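Local coordinates for antifreeze protein type II (Clupea harengus, PDB 2PY2), which probably binds ice in a calcium-dependent manner through a C-type lectin-like fold, protecting the herring from freezing, at residues V51-I64 with K110-I124. Sequence-based numbering, arbitrary orientation.
Sequences VKELTSADLIPSWI and KCWNDTPCTHLHSSI. With CA (calcium ion), chain G.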
loop_
_atom_site.group_PDB
_atom_site.type_symbol
_atom_site.label_atom_id
_atom_site.label_comp_id
_atom_site.label_asym_id
_atom_site.label_seq_id
_atom_site.Cartn_x
_atom_site.Cartn_y
_atom_site.Cartn_z
ATOM N N VAL A 51 -5.217 -7.449 -4.573
ATOM C CA VAL A 51 -3.872 -6.896 -4.608
ATOM C C VAL A 51 -2.841 -7.957 -4.236
ATOM O O VAL A 51 -1.759 -8.000 -4.819
ATOM C CB VAL A 51 -3.739 -5.666 -3.678
ATOM C CG1 VAL A 51 -4.654 -4.554 -4.163
ATOM C CG2 VAL A 51 -4.082 -6.042 -2.266
ATOM N N LYS A 52 -3.167 -8.825 -3.281
ATOM C CA LYS A 52 -2.226 -9.876 -2.919
ATOM C C LYS A 52 -1.924 -10.746 -4.136
ATOM O O LYS A 52 -0.810 -11.223 -4.298
ATOM C CB LYS A 52 -2.777 -10.742 -1.783
ATOM C CG LYS A 52 -2.633 -10.092 -0.415
ATOM C CD LYS A 52 -3.065 -11.031 0.702
ATOM C CE LYS A 52 -2.775 -10.419 2.067
ATOM N NZ LYS A 52 -3.247 -11.303 3.176
ATOM N N GLU A 53 -2.913 -10.937 -5.002
ATOM C CA GLU A 53 -2.712 -11.753 -6.196
ATOM C C GLU A 53 -1.783 -11.088 -7.210
ATOM O O GLU A 53 -1.386 -11.705 -8.193
ATOM C CB GLU A 53 -4.056 -12.079 -6.851
ATOM C CG GLU A 53 -4.949 -12.930 -5.971
ATOM C CD GLU A 53 -6.300 -13.197 -6.592
ATOM O OE1 GLU A 53 -6.977 -12.225 -6.994
ATOM O OE2 GLU A 53 -6.684 -14.383 -6.669
ATOM N N LEU A 54 -1.430 -9.830 -6.969
ATOM C CA LEU A 54 -0.525 -9.114 -7.862
ATOM C C LEU A 54 0.914 -9.193 -7.362
ATOM O O LEU A 54 1.842 -8.794 -8.071
ATOM C CB LEU A 54 -0.916 -7.637 -7.956
ATOM C CG LEU A 54 -2.255 -7.268 -8.580
ATOM C CD1 LEU A 54 -2.386 -5.757 -8.628
ATOM C CD2 LEU A 54 -2.340 -7.854 -9.976
ATOM N N THR A 55 1.095 -9.719 -6.152
ATOM C CA THR A 55 2.415 -9.793 -5.533
ATOM C C THR A 55 3.151 -11.137 -5.607
ATOM O O THR A 55 4.083 -11.379 -4.841
ATOM C CB THR A 55 2.329 -9.337 -4.060
ATOM O OG1 THR A 55 1.514 -10.248 -3.309
ATOM C CG2 THR A 55 1.694 -7.959 -3.989
ATOM N N SER A 56 2.732 -11.992 -6.537
ATOM C CA SER A 56 3.349 -13.306 -6.763
ATOM C C SER A 56 3.054 -14.353 -5.698
ATOM O O SER A 56 2.515 -14.047 -4.630
ATOM C CB SER A 56 4.868 -13.163 -6.927
ATOM O OG SER A 56 5.541 -13.181 -5.679
ATOM N N ALA A 57 3.410 -15.600 -6.003
ATOM C CA ALA A 57 3.185 -16.720 -5.093
ATOM C C ALA A 57 3.868 -16.534 -3.743
ATOM O O ALA A 57 3.506 -17.187 -2.762
ATOM C CB ALA A 57 3.662 -18.025 -5.745
ATOM N N ASP A 58 4.847 -15.638 -3.690
ATOM C CA ASP A 58 5.580 -15.382 -2.450
ATOM C C ASP A 58 4.929 -14.300 -1.604
ATOM O O ASP A 58 5.315 -14.098 -0.455
ATOM C CB ASP A 58 7.011 -14.954 -2.756
ATOM C CG ASP A 58 7.676 -15.849 -3.759
ATOM O OD1 ASP A 58 8.890 -15.670 -3.995
ATOM O OD2 ASP A 58 6.983 -16.733 -4.316
ATOM N N LEU A 59 3.946 -13.607 -2.175
ATOM C CA LEU A 59 3.257 -12.531 -1.465
ATOM C C LEU A 59 4.327 -11.618 -0.884
ATOM O O LEU A 59 4.523 -11.545 0.331
ATOM C CB LEU A 59 2.370 -13.097 -0.358
ATOM C CG LEU A 59 1.175 -13.928 -0.834
ATOM C CD1 LEU A 59 0.396 -14.437 0.379
ATOM C CD2 LEU A 59 0.282 -13.077 -1.719
ATOM N N ILE A 60 5.001 -10.918 -1.786
ATOM C CA ILE A 60 6.096 -10.020 -1.453
ATOM C C ILE A 60 5.685 -8.771 -0.679
ATOM O O ILE A 60 4.765 -8.055 -1.092
ATOM C CB ILE A 60 6.824 -9.595 -2.751
ATOM C CG1 ILE A 60 7.347 -10.839 -3.473
ATOM C CG2 ILE A 60 7.993 -8.671 -2.436
ATOM C CD1 ILE A 60 7.754 -10.590 -4.916
ATOM N N PRO A 61 6.352 -8.508 0.461
ATOM C CA PRO A 61 6.086 -7.335 1.316
ATOM C C PRO A 61 6.113 -6.092 0.428
ATOM O O PRO A 61 7.066 -5.881 -0.331
ATOM C CB PRO A 61 7.241 -7.369 2.302
ATOM C CG PRO A 61 7.458 -8.839 2.491
ATOM C CD PRO A 61 7.392 -9.364 1.064
ATOM N N SER A 62 5.080 -5.262 0.531
ATOM C CA SER A 62 4.970 -4.091 -0.329
ATOM C C SER A 62 4.409 -2.842 0.359
ATOM O O SER A 62 3.593 -2.935 1.267
ATOM C CB SER A 62 4.056 -4.426 -1.512
ATOM O OG SER A 62 4.521 -5.551 -2.246
ATOM N N TRP A 63 4.862 -1.677 -0.090
ATOM C CA TRP A 63 4.362 -0.407 0.433
ATOM C C TRP A 63 2.972 -0.141 -0.141
ATOM O O TRP A 63 2.714 -0.437 -1.311
ATOM C CB TRP A 63 5.239 0.755 -0.046
ATOM C CG TRP A 63 6.533 0.918 0.635
ATOM C CD1 TRP A 63 7.759 1.033 0.046
ATOM C CD2 TRP A 63 6.741 1.073 2.035
ATOM N NE1 TRP A 63 8.719 1.248 0.998
ATOM C CE2 TRP A 63 8.122 1.283 2.230
ATOM C CE3 TRP A 63 5.893 1.060 3.149
ATOM C CZ2 TRP A 63 8.678 1.481 3.494
ATOM C CZ3 TRP A 63 6.448 1.256 4.409
ATOM C CH2 TRP A 63 7.826 1.465 4.567
ATOM N N ILE A 64 2.084 0.407 0.684
ATOM C CA ILE A 64 0.785 0.843 0.219
ATOM C C ILE A 64 0.695 2.310 0.665
ATOM O O ILE A 64 1.538 2.776 1.430
ATOM C CB ILE A 64 -0.404 -0.027 0.723
ATOM C CG1 ILE A 64 -0.361 -0.242 2.226
ATOM C CG2 ILE A 64 -0.403 -1.349 -0.044
ATOM C CD1 ILE A 64 -1.586 -1.025 2.721
ATOM N N LYS A 110 1.180 -12.344 6.543
ATOM C CA LYS A 110 0.952 -11.504 5.366
ATOM C C LYS A 110 -0.065 -10.392 5.650
ATOM O O LYS A 110 -1.009 -10.183 4.889
ATOM C CB LYS A 110 0.476 -12.364 4.185
ATOM C CG LYS A 110 1.440 -13.478 3.786
ATOM C CD LYS A 110 2.801 -12.930 3.373
ATOM C CE LYS A 110 3.717 -14.032 2.841
ATOM N NZ LYS A 110 4.993 -13.468 2.318
ATOM N N CYS A 111 0.158 -9.670 6.743
ATOM C CA CYS A 111 -0.722 -8.586 7.176
ATOM C C CYS A 111 -0.016 -7.224 7.129
ATOM O O CYS A 111 1.107 -7.115 6.627
ATOM C CB CYS A 111 -1.199 -8.878 8.598
ATOM S SG CYS A 111 0.076 -9.763 9.546
ATOM N N TRP A 112 -0.670 -6.198 7.666
ATOM C CA TRP A 112 -0.098 -4.846 7.667
ATOM C C TRP A 112 0.727 -4.547 8.905
ATOM O O TRP A 112 0.418 -4.985 10.014
ATOM C CB TRP A 112 -1.185 -3.780 7.576
ATOM C CG TRP A 112 -2.053 -3.803 6.353
ATOM C CD1 TRP A 112 -2.047 -4.716 5.341
ATOM C CD2 TRP A 112 -3.111 -2.889 6.066
ATOM N NE1 TRP A 112 -3.044 -4.428 4.440
ATOM C CE2 TRP A 112 -3.715 -3.310 4.864
ATOM C CE3 TRP A 112 -3.611 -1.752 6.713
ATOM C CZ2 TRP A 112 -4.800 -2.635 4.294
ATOM C CZ3 TRP A 112 -4.692 -1.081 6.145
ATOM C CH2 TRP A 112 -5.273 -1.527 4.948
ATOM N N ASN A 113 1.769 -3.751 8.703
ATOM C CA ASN A 113 2.662 -3.373 9.775
ATOM C C ASN A 113 3.111 -1.935 9.492
ATOM O O ASN A 113 3.478 -1.638 8.355
ATOM C CB ASN A 113 3.853 -4.326 9.737
ATOM C CG ASN A 113 4.768 -4.168 10.905
ATOM O OD1 ASN A 113 5.233 -3.070 11.196
ATOM N ND2 ASN A 113 5.053 -5.275 11.585
ATOM N N ASP A 114 3.049 -1.027 10.470
ATOM C CA ASP A 114 3.551 0.316 10.173
ATOM C C ASP A 114 5.073 0.219 10.308
ATOM O O ASP A 114 5.589 -0.359 11.254
ATOM C CB ASP A 114 2.898 1.424 11.052
ATOM C CG ASP A 114 2.887 1.128 12.554
ATOM O OD1 ASP A 114 3.059 -0.018 12.984
ATOM O OD2 ASP A 114 2.659 2.083 13.326
ATOM N N THR A 115 5.804 0.730 9.326
ATOM C CA THR A 115 7.254 0.583 9.357
ATOM C C THR A 115 7.979 1.855 8.944
ATOM O O THR A 115 7.388 2.745 8.345
ATOM C CB THR A 115 7.698 -0.654 8.475
ATOM O OG1 THR A 115 8.389 -0.234 7.295
ATOM C CG2 THR A 115 6.492 -1.484 8.080
ATOM N N PRO A 116 9.263 1.975 9.305
ATOM C CA PRO A 116 10.032 3.169 8.943
ATOM C C PRO A 116 9.929 3.422 7.435
ATOM O O PRO A 116 10.220 2.545 6.625
ATOM C CB PRO A 116 11.445 2.812 9.392
ATOM C CG PRO A 116 11.190 1.949 10.593
ATOM C CD PRO A 116 10.067 1.058 10.137
ATOM N N CYS A 117 9.517 4.625 7.062
ATOM C CA CYS A 117 9.332 4.947 5.652
ATOM C C CYS A 117 10.592 4.869 4.803
ATOM O O CYS A 117 10.499 4.830 3.580
ATOM C CB CYS A 117 8.714 6.336 5.505
ATOM S SG CYS A 117 7.209 6.605 6.502
ATOM N N THR A 118 11.765 4.855 5.434
ATOM C CA THR A 118 13.018 4.780 4.681
ATOM C C THR A 118 13.396 3.379 4.209
ATOM O O THR A 118 14.334 3.216 3.431
ATOM C CB THR A 118 14.195 5.356 5.487
ATOM O OG1 THR A 118 14.208 4.777 6.795
ATOM C CG2 THR A 118 14.059 6.872 5.603
ATOM N N HIS A 119 12.670 2.366 4.673
ATOM C CA HIS A 119 12.952 0.985 4.270
ATOM C C HIS A 119 12.631 0.800 2.799
ATOM O O HIS A 119 11.651 1.353 2.311
ATOM C CB HIS A 119 12.087 0.012 5.076
ATOM C CG HIS A 119 12.554 -0.190 6.481
ATOM N ND1 HIS A 119 13.413 0.682 7.115
ATOM C CD2 HIS A 119 12.256 -1.150 7.387
ATOM C CE1 HIS A 119 13.624 0.267 8.353
ATOM N NE2 HIS A 119 12.933 -0.843 8.543
ATOM N N LEU A 120 13.429 -0.006 2.104
ATOM C CA LEU A 120 13.185 -0.255 0.684
ATOM C C LEU A 120 12.250 -1.447 0.477
ATOM O O LEU A 120 12.507 -2.525 0.998
ATOM C CB LEU A 120 14.503 -0.549 -0.047
ATOM C CG LEU A 120 15.612 0.511 -0.036
ATOM C CD1 LEU A 120 15.045 1.837 -0.475
ATOM C CD2 LEU A 120 16.216 0.642 1.348
ATOM N N HIS A 121 11.168 -1.241 -0.271
ATOM C CA HIS A 121 10.227 -2.314 -0.579
ATOM C C HIS A 121 9.572 -2.121 -1.937
ATOM O O HIS A 121 9.617 -1.034 -2.523
ATOM C CB HIS A 121 9.124 -2.398 0.479
ATOM C CG HIS A 121 9.596 -2.904 1.803
ATOM N ND1 HIS A 121 10.101 -4.175 1.973
ATOM C CD2 HIS A 121 9.625 -2.320 3.023
ATOM C CE1 HIS A 121 10.420 -4.353 3.243
ATOM N NE2 HIS A 121 10.144 -3.242 3.901
ATOM N N SER A 122 8.983 -3.200 -2.443
ATOM C CA SER A 122 8.258 -3.156 -3.696
ATOM C C SER A 122 7.006 -2.376 -3.322
ATOM O O SER A 122 6.827 -2.035 -2.155
ATOM C CB SER A 122 7.879 -4.569 -4.128
ATOM O OG SER A 122 9.045 -5.347 -4.294
ATOM N N SER A 123 6.131 -2.099 -4.279
ATOM C CA SER A 123 4.943 -1.336 -3.933
ATOM C C SER A 123 3.752 -1.586 -4.839
ATOM O O SER A 123 3.873 -2.192 -5.906
ATOM C CB SER A 123 5.280 0.160 -3.915
ATOM O OG SER A 123 5.774 0.589 -5.175
ATOM N N ILE A 124 2.591 -1.123 -4.389
ATOM C CA ILE A 124 1.359 -1.274 -5.146
ATOM C C ILE A 124 0.854 0.111 -5.505
ATOM O O ILE A 124 0.665 0.941 -4.611
ATOM C CB ILE A 124 0.243 -1.935 -4.312
ATOM C CG1 ILE A 124 0.780 -3.159 -3.557
ATOM C CG2 ILE A 124 -0.934 -2.281 -5.223
ATOM C CD1 ILE A 124 1.342 -4.239 -4.438
HETATM CA CA CA G . 5.076 -1.351 13.423
HETATM O O HOH W 1 9.610 -5.588 -0.565
HETATM O O HOH W 2 6.919 -3.240 13.268
#
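With chi1 at -77° the indole of Trp-63 swings beside its own backbone N and reaches across to the loop 116-120, while His-121, its ring likewise beside its N (chi1 -70°), turns the imidazole edge to the face of that indole in a T-shaped pair, planes at 77°. The backbone of strand 121-124 brings His-121 CB over the five-membered ring of Trp-63, 3.9 Å from its centroid, a CH-pi contact. At the indole's edge, near its plane, the carbonyls of Pro-116 and His-119 come in; Trp-63 NE1 gives His-119 O a weak, bent hydrogen bond of 3.2 Å. Backbone pairing continues the contact in parallel fashion: Trp-63 N donates to Ser-122 O at 2.9 Å, nearly straight, and Ile-124 N to Trp-63 O. Strand 62-64 also pairs with strand 101-106, which places it inside the mixed sheet of the C-type lectin fold. Water bridges Pro-61 O, His-121 ND1 and Ser-122 N just before this pairing begins. Ile-64 lays CD1 over the face of the six-membered ring of Trp-112, 4.0 Å from its centroid, and Ile-124 CD1 meets Thr-55 CG2. At the other end the bent chain of Lys-110 runs over Leu-59, and its NZ is gripped by Asp-58 O (2.9 Å, in the carbonyl plane) and Leu-59 O (2.8 Å, from above the plane); Lys-52 NZ in turn donates to Lys-110 O. Beyond Trp-112, Asn-113 and Asp-114 bind calcium with Gln-92, Asp-94 and Glu-99. The two ammonium groups thus tie Lys-110, just ahead of strand 111-115, to the end of helix 45-52 and to the turn 56-59 through backbone carbonyls, with no salt bridge between the segments, while the indole meets carbonyl oxygens on its loop side and His-121 on its face.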